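Local coordinates for protein 1-phosphatidylinositol 4,5-bisphosphate phosphodiesterase (Drosophila melanogaster, PDB 6IRB) that belongs to the phosphoinositide phospholipase C-beta family and is represented here by a long, almost wholly helical region that folds back as an antiparallel hairpin, at residues 117-122 with 191-196; 128-133 with 184-189; 139-144 with 173-178. The protein carries 2 engineered substitutions. All blocks are in the same frame, centred on the assembly; numbering follows the deposited sequence.

Interaction 1: residues 117-122 with 191-196; sequences AAQIKQ and EKLKLA
Ile-120 and Leu-193 meet where the two helices come closest within these segments, and they offer a clear example of how a thin apolar contact can be built from branches that slant past each other. Their CA atoms lie 7.2 Å apart. CD1 of Ile-120, the outermost methyl of the longer branch, reaches CG of Leu-193 at 3.9 Å, so the tip of the isoleucine rests against the fork of the leucine. The same methyl touches CG of Lys-194 at 3.8 Å. There the two side chains cross at about a right angle, and it is the aliphatic start of the lysine, not its ammonium group, that joins the packing. Both torsions of Ile-120 matter: CG1 stands beside the backbone N (chi1 -63°), and the further turn carries CD1 toward the partner helix although CB itself points to one side.

Leu-193 divides its two methyls between different surroundings. CD2 approaches the backbone O of Gln-119 at 3.8 Å, whereas CD1 lies 4.0 Å from OE1 of the same glutamine. These are van der Waals contacts of methyls with oxygens. The amide oxygen OE1 has its polar partner one turn further along the second helix, in a hydrogen bond with NE2 of His-197. Gln-119 thus crosses the leucine at a slant, its side chain meeting it through OE1, while that same end is tied to the second helix.

The side chain of Ile-120 also touches Met-190 and His-197, so it packs against residues before and after Leu-193 along helix 157-210. The contact lies at the surface, joining helix 18-150 to the returning helix 157-210; the two segments run almost exactly antiparallel (176°), with axes 10.4 Å apart.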
# COMPACT_ATOMS: atom_id res chain seq x y z
N ALA A 117 13.45 -5.30 33.65
CA ALA A 117 13.82 -4.42 34.75
C ALA A 117 12.82 -4.53 35.89
O ALA A 117 13.21 -4.57 37.06
CB ALA A 117 13.93 -2.97 34.25
N ALA A 118 11.53 -4.58 35.57
CA ALA A 118 10.51 -4.72 36.60
C ALA A 118 10.72 -5.98 37.43
O ALA A 118 10.45 -5.97 38.64
CB ALA A 118 9.12 -4.72 35.98
N GLN A 119 11.19 -7.07 36.82
CA GLN A 119 11.45 -8.28 37.60
C GLN A 119 12.65 -8.09 38.51
O GLN A 119 12.62 -8.47 39.69
CB GLN A 119 11.68 -9.48 36.68
CG GLN A 119 10.45 -10.04 35.97
CD GLN A 119 10.80 -10.90 34.75
OE1 GLN A 119 11.94 -11.34 34.59
NE2 GLN A 119 9.80 -11.21 33.95
N ILE A 120 13.75 -7.57 37.96
CA ILE A 120 14.92 -7.19 38.75
C ILE A 120 14.54 -6.38 39.99
O ILE A 120 14.90 -6.73 41.11
CB ILE A 120 15.93 -6.43 37.86
CG1 ILE A 120 16.45 -7.34 36.74
CG2 ILE A 120 17.09 -5.93 38.68
CD1 ILE A 120 17.41 -8.43 37.20
N LYS A 121 13.75 -5.33 39.81
CA LYS A 121 13.42 -4.52 40.99
C LYS A 121 12.52 -5.30 41.93
O LYS A 121 12.60 -5.12 43.15
CB LYS A 121 12.76 -3.21 40.58
CG LYS A 121 12.36 -2.34 41.77
CD LYS A 121 12.88 -0.93 41.65
CE LYS A 121 12.33 -0.04 42.77
NZ LYS A 121 10.84 -0.15 42.90
N GLN A 122 11.66 -6.16 41.39
CA GLN A 122 10.82 -6.98 42.25
C GLN A 122 11.67 -7.92 43.09
O GLN A 122 11.38 -8.16 44.27
CB GLN A 122 9.84 -7.78 41.39
CG GLN A 122 8.50 -7.12 41.22
CD GLN A 122 7.50 -8.00 40.50
OE1 GLN A 122 7.73 -9.19 40.31
NE2 GLN A 122 6.39 -7.40 40.09
N GLU A 191 21.73 -13.71 40.06
CA GLU A 191 22.40 -14.13 38.83
C GLU A 191 21.42 -14.87 37.93
O GLU A 191 21.26 -14.53 36.76
CB GLU A 191 23.63 -14.97 39.13
CG GLU A 191 24.68 -14.78 38.05
CD GLU A 191 26.04 -15.35 38.42
OE1 GLU A 191 26.14 -16.58 38.57
OE2 GLU A 191 27.00 -14.55 38.54
N LYS A 192 20.77 -15.90 38.48
CA LYS A 192 19.85 -16.69 37.67
C LYS A 192 18.81 -15.78 37.02
O LYS A 192 18.52 -15.92 35.82
CB LYS A 192 19.20 -17.77 38.55
CG LYS A 192 17.83 -18.32 38.09
CD LYS A 192 17.66 -18.65 36.60
CE LYS A 192 16.22 -18.33 36.16
NZ LYS A 192 15.89 -18.82 34.80
N LEU A 193 18.27 -14.82 37.77
CA LEU A 193 17.39 -13.81 37.18
C LEU A 193 18.05 -13.11 35.99
O LEU A 193 17.50 -13.11 34.88
CB LEU A 193 16.95 -12.79 38.23
CG LEU A 193 15.76 -11.94 37.73
CD1 LEU A 193 14.86 -12.76 36.84
CD2 LEU A 193 14.93 -11.33 38.85
N LYS A 194 19.21 -12.47 36.21
CA LYS A 194 19.83 -11.75 35.10
C LYS A 194 20.18 -12.65 33.93
O LYS A 194 20.14 -12.20 32.78
CB LYS A 194 21.08 -11.00 35.54
CG LYS A 194 20.81 -9.76 36.33
CD LYS A 194 22.09 -9.27 36.97
CE LYS A 194 21.83 -8.08 37.87
NZ LYS A 194 21.56 -6.86 37.05
N LEU A 195 20.48 -13.93 34.18
CA LEU A 195 20.74 -14.84 33.06
C LEU A 195 19.50 -15.12 32.24
O LEU A 195 19.59 -15.30 31.02
CB LEU A 195 21.37 -16.15 33.52
CG LEU A 195 22.83 -16.09 33.99
CD1 LEU A 195 23.49 -17.47 33.89
CD2 LEU A 195 23.61 -15.07 33.17
N ALA A 196 18.33 -15.20 32.88
CA ALA A 196 17.12 -15.38 32.10
C ALA A 196 16.88 -14.17 31.21
O ALA A 196 16.61 -14.31 30.01
CB ALA A 196 15.93 -15.62 33.03

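Interaction 2: residues 128-133 with 184-189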
# COMPACT_ATOMS: atom_id res chain seq x y z
N ALA A 128 15.59 -7.44 50.01
CA ALA A 128 15.85 -6.58 51.16
C ALA A 128 14.90 -6.89 52.31
O ALA A 128 15.30 -6.87 53.48
CB ALA A 128 15.73 -5.11 50.76
N ARG A 129 13.64 -7.19 51.99
CA ARG A 129 12.66 -7.60 52.99
C ARG A 129 13.15 -8.82 53.76
O ARG A 129 13.06 -8.88 54.99
CB ARG A 129 11.34 -7.93 52.30
CG ARG A 129 10.41 -6.77 52.17
CD ARG A 129 9.35 -7.07 51.11
NE ARG A 129 8.93 -5.90 50.33
CZ ARG A 129 8.54 -4.72 50.82
NH1 ARG A 129 8.50 -4.48 52.12
NH2 ARG A 129 8.19 -3.76 49.97
N ASP A 130 13.65 -9.82 53.03
CA ASP A 130 14.19 -11.02 53.64
C ASP A 130 15.20 -10.67 54.73
O ASP A 130 15.15 -11.22 55.84
CB ASP A 130 14.82 -11.89 52.56
CG ASP A 130 13.78 -12.45 51.61
OD1 ASP A 130 12.62 -12.64 52.06
OD2 ASP A 130 14.11 -12.67 50.42
N ILE A 131 16.13 -9.76 54.42
CA ILE A 131 17.17 -9.42 55.38
C ILE A 131 16.60 -8.70 56.59
O ILE A 131 16.96 -9.02 57.73
CB ILE A 131 18.26 -8.58 54.70
CG1 ILE A 131 18.64 -9.22 53.35
CG2 ILE A 131 19.43 -8.36 55.63
CD1 ILE A 131 19.93 -8.71 52.74
N LYS A 132 15.69 -7.74 56.40
CA LYS A 132 15.03 -7.15 57.55
C LYS A 132 14.34 -8.24 58.36
O LYS A 132 14.55 -8.36 59.57
CB LYS A 132 14.03 -6.06 57.16
CG LYS A 132 13.56 -5.33 58.41
CD LYS A 132 12.19 -5.75 58.90
CE LYS A 132 12.03 -5.36 60.37
NZ LYS A 132 10.79 -5.91 60.98
N ASP A 133 13.39 -8.93 57.72
CA ASP A 133 12.72 -10.09 58.30
C ASP A 133 13.69 -10.96 59.11
O ASP A 133 13.47 -11.22 60.30
CB ASP A 133 12.08 -10.92 57.18
CG ASP A 133 10.89 -10.23 56.57
OD1 ASP A 133 10.59 -9.08 56.96
OD2 ASP A 133 10.24 -10.83 55.68
N VAL A 184 24.19 -15.50 50.06
CA VAL A 184 24.58 -16.34 48.94
C VAL A 184 23.38 -16.68 48.08
O VAL A 184 23.41 -16.51 46.86
CB VAL A 184 25.27 -17.61 49.47
CG1 VAL A 184 25.29 -18.67 48.40
CG2 VAL A 184 26.68 -17.29 49.95
N LYS A 185 22.31 -17.20 48.69
CA LYS A 185 21.11 -17.50 47.92
C LYS A 185 20.64 -16.28 47.13
O LYS A 185 20.37 -16.36 45.93
CB LYS A 185 20.01 -18.01 48.84
CG LYS A 185 18.65 -18.04 48.18
CD LYS A 185 17.62 -18.67 49.11
CE LYS A 185 16.20 -18.55 48.58
NZ LYS A 185 15.75 -17.12 48.50
N GLN A 186 20.57 -15.12 47.81
CA GLN A 186 20.20 -13.88 47.14
C GLN A 186 21.11 -13.59 45.95
O GLN A 186 20.64 -13.18 44.88
CB GLN A 186 20.18 -12.73 48.14
CG GLN A 186 18.99 -12.90 49.09
CD GLN A 186 18.69 -11.69 49.95
OE1 GLN A 186 19.32 -10.64 49.82
NE2 GLN A 186 17.69 -11.83 50.82
N GLY A 187 22.41 -13.84 46.10
CA GLY A 187 23.29 -13.62 44.97
C GLY A 187 23.00 -14.63 43.89
O GLY A 187 22.96 -14.29 42.70
N ARG A 188 22.76 -15.89 44.28
CA ARG A 188 22.42 -16.92 43.31
C ARG A 188 21.11 -16.59 42.62
O ARG A 188 20.99 -16.69 41.39
CB ARG A 188 22.33 -18.27 44.02
CG ARG A 188 23.51 -19.15 43.74
CD ARG A 188 24.42 -19.18 44.95
NE ARG A 188 25.66 -19.89 44.66
CZ ARG A 188 25.88 -21.16 44.97
NH1 ARG A 188 24.94 -21.86 45.59
NH2 ARG A 188 27.05 -21.72 44.67
N ALA A 189 20.12 -16.17 43.41
CA ALA A 189 18.82 -15.83 42.83
C ALA A 189 18.96 -14.71 41.82
O ALA A 189 18.39 -14.77 40.73
CB ALA A 189 17.85 -15.43 43.94
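Asp-130 and Gln-186 form the nearest pair of CA atoms, 9.3 Å apart across two helical segments running in opposite directions, and that span is bridged chiefly by one long side chain. Gln-186 is extended beyond CG (chi2 -168°), which carries its amide across to the facing helix, where the two ends of the group meet different neighbours. NE2 lies 3.4 Å from CB of Asp-130 and 3.7 Å from its OD2, with the amide and carboxylate planes turned 50° apart; no hydrogen bond joins the two side chains. OE1 lies against Ile-131, 3.6 Å from CD1, and the chain of the isoleucine crosses that of the glutamine at a slant. CG1 of Ile-131 lies near both NE2 and OE1, so the isoleucine touches both ends of the amide while the aspartate meets its nitrogen.

That nitrogen is satisfied by a different acceptor: NE2 donates to the backbone O of His-127, one residue before the first segment. The bond would help to fix the rotation of this buried amide. Ile-182 and Lys-179, on helix 157-210, also touch Asp-130 and Ile-131 respectively.

Chemically, a polar residue fills the interface by reaching a main-chain carbonyl of the other helix. OD2 of Asp-130 also forms a long, weak ion pair with Arg-126, while NZ of Lys-185, 5.1 Å from that OD2, could contribute a modest electrostatic attraction without direct contact.

Interaction 3: residues 139-144 with 173-178; sequences AKMSAD and KRFMEE
Met-141, present as selenomethionine, is the first residue of 139-144 to engage the other helix, and it reaches both Arg-174 and Phe-175. Its CG lies anti to the backbone N (chi1 -164°) and the chain bends at its last torsion, turning the terminal methyl toward the second segment. The selenium stands over one face of the Arg-174 guanidinium, 4.0 Å from NE, and CE lies 3.4 Å from the same nitrogen. CE also meets the Phe-175 ring at its edge, in the ring plane, with CE1 3.3 Å away. One residue on, Ser-142 adds its CB near the same ring edge, at 4.5 Å from CZ, a looser touch.

Within the second segment, a salt bridge of 3.3 Å between Arg-174 NE and Glu-178 OE2 steadies the arginine beside the selenomethionine. Gln-138, just before the first segment, ties the helices further by hydrogen bonds from NE2 to Glu-178 OE1 and to Phe-175 O.

With the segment axes 168° apart in direction, the arrangement is that of an antiparallel helical hairpin, consistent with the C-terminal coiled-coil region of phospholipase C-beta enzymes.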
# COMPACT_ATOMS: atom_id res chain seq x y z
N ALA A 139 16.89 -10.86 66.00
CA ALA A 139 16.69 -10.04 67.18
C ALA A 139 15.77 -10.74 68.18
O ALA A 139 16.07 -10.79 69.38
CB ALA A 139 16.13 -8.68 66.78
N LYS A 140 14.67 -11.33 67.70
CA LYS A 140 13.69 -11.89 68.62
C LYS A 140 14.29 -13.01 69.46
O LYS A 140 14.05 -13.08 70.67
CB LYS A 140 12.46 -12.42 67.89
CG LYS A 140 11.53 -13.16 68.85
CD LYS A 140 10.41 -12.25 69.32
CE LYS A 140 9.81 -12.75 70.62
NZ LYS A 140 8.73 -11.84 71.11
N MSE A 141 15.06 -13.88 68.84
CA MSE A 141 15.76 -14.87 69.62
C MSE A 141 16.63 -14.23 70.68
O MSE A 141 16.69 -14.72 71.80
CB MSE A 141 16.56 -15.79 68.74
CG MSE A 141 16.94 -17.01 69.51
SE MSE A 141 17.99 -18.18 68.44
CE MSE A 141 18.29 -17.00 66.92
N SER A 142 17.35 -13.17 70.31
CA SER A 142 18.32 -12.60 71.24
C SER A 142 17.64 -12.23 72.55
O SER A 142 18.15 -12.51 73.64
CB SER A 142 19.00 -11.38 70.63
OG SER A 142 19.31 -10.43 71.65
N ALA A 143 16.49 -11.56 72.46
CA ALA A 143 15.61 -11.44 73.61
C ALA A 143 15.27 -12.82 74.18
O ALA A 143 15.51 -13.10 75.36
CB ALA A 143 14.33 -10.70 73.22
N ASP A 144 14.72 -13.69 73.33
CA ASP A 144 14.23 -15.00 73.78
C ASP A 144 15.31 -15.81 74.48
O ASP A 144 15.02 -16.56 75.42
CB ASP A 144 13.61 -15.73 72.60
CG ASP A 144 12.31 -15.08 72.15
OD1 ASP A 144 11.98 -14.00 72.68
OD2 ASP A 144 11.64 -15.63 71.25
N LYS A 173 27.66 -16.40 66.30
CA LYS A 173 28.12 -17.32 65.26
C LYS A 173 26.97 -17.70 64.35
O LYS A 173 27.06 -17.58 63.12
CB LYS A 173 28.71 -18.59 65.88
CG LYS A 173 30.23 -18.64 66.04
CD LYS A 173 30.67 -20.06 66.44
CE LYS A 173 32.06 -20.11 67.06
NZ LYS A 173 33.10 -20.31 66.02
N ARG A 174 25.86 -18.15 64.94
CA ARG A 174 24.70 -18.58 64.16
C ARG A 174 24.16 -17.40 63.35
O ARG A 174 23.81 -17.57 62.17
CB ARG A 174 23.66 -19.20 65.10
CG ARG A 174 22.28 -19.47 64.54
CD ARG A 174 21.24 -19.48 65.67
NE ARG A 174 19.85 -19.54 65.19
CZ ARG A 174 19.14 -20.66 65.08
NH1 ARG A 174 19.67 -21.82 65.41
NH2 ARG A 174 17.88 -20.61 64.64
N PHE A 175 24.07 -16.22 63.96
CA PHE A 175 23.60 -15.03 63.26
C PHE A 175 24.45 -14.73 62.05
O PHE A 175 23.94 -14.34 61.00
CB PHE A 175 23.64 -13.82 64.18
CG PHE A 175 22.67 -13.87 65.32
CD1 PHE A 175 21.72 -14.88 65.41
CD2 PHE A 175 22.70 -12.90 66.31
CE1 PHE A 175 20.83 -14.91 66.46
CE2 PHE A 175 21.80 -12.93 67.37
CZ PHE A 175 20.87 -13.94 67.44
N MSE A 176 25.75 -14.91 62.17
CA MSE A 176 26.66 -14.67 61.07
C MSE A 176 26.56 -15.73 59.99
O MSE A 176 26.61 -15.39 58.80
CB MSE A 176 28.07 -14.52 61.60
CG MSE A 176 28.28 -13.12 62.13
SE MSE A 176 29.61 -12.97 63.54
CE MSE A 176 30.96 -11.92 62.60
N GLU A 177 26.47 -17.00 60.37
CA GLU A 177 26.31 -18.04 59.36
C GLU A 177 24.99 -17.85 58.61
O GLU A 177 24.95 -17.95 57.38
CB GLU A 177 26.39 -19.43 60.00
CG GLU A 177 27.65 -19.68 60.83
CD GLU A 177 28.92 -19.05 60.25
OE1 GLU A 177 29.70 -19.77 59.60
OE2 GLU A 177 29.15 -17.84 60.49
N GLU A 178 23.90 -17.62 59.35
CA GLU A 178 22.63 -17.26 58.73
C GLU A 178 22.80 -16.14 57.70
O GLU A 178 22.27 -16.21 56.58
CB GLU A 178 21.62 -16.85 59.80
CG GLU A 178 20.88 -18.02 60.44
CD GLU A 178 19.98 -17.59 61.60
OE1 GLU A 178 19.99 -16.39 61.97
OE2 GLU A 178 19.23 -18.45 62.13

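All three interactions fasten helix 18-150 to helix 157-210, like successive rungs on one hairpin: centres 14 Å apart from interaction 1 to interaction 2, and 16 Å from there to interaction 3. Interaction 3 lies closest to the turn and interaction 1 furthest from it. The outer two are surface contacts, whereas interaction 2 is partly buried. Their chemistry differs too, and not simply with burial: aliphatic branches carry interaction 1, a buried amide dominates interaction 2, and an aromatic ring with a guanidinium and selenomethionine carries interaction 3. None has a hydrogen bond between its own segments, yet at each a side-chain amide, from Gln-119, Gln-186 or Gln-138, bonds across to the opposite helix.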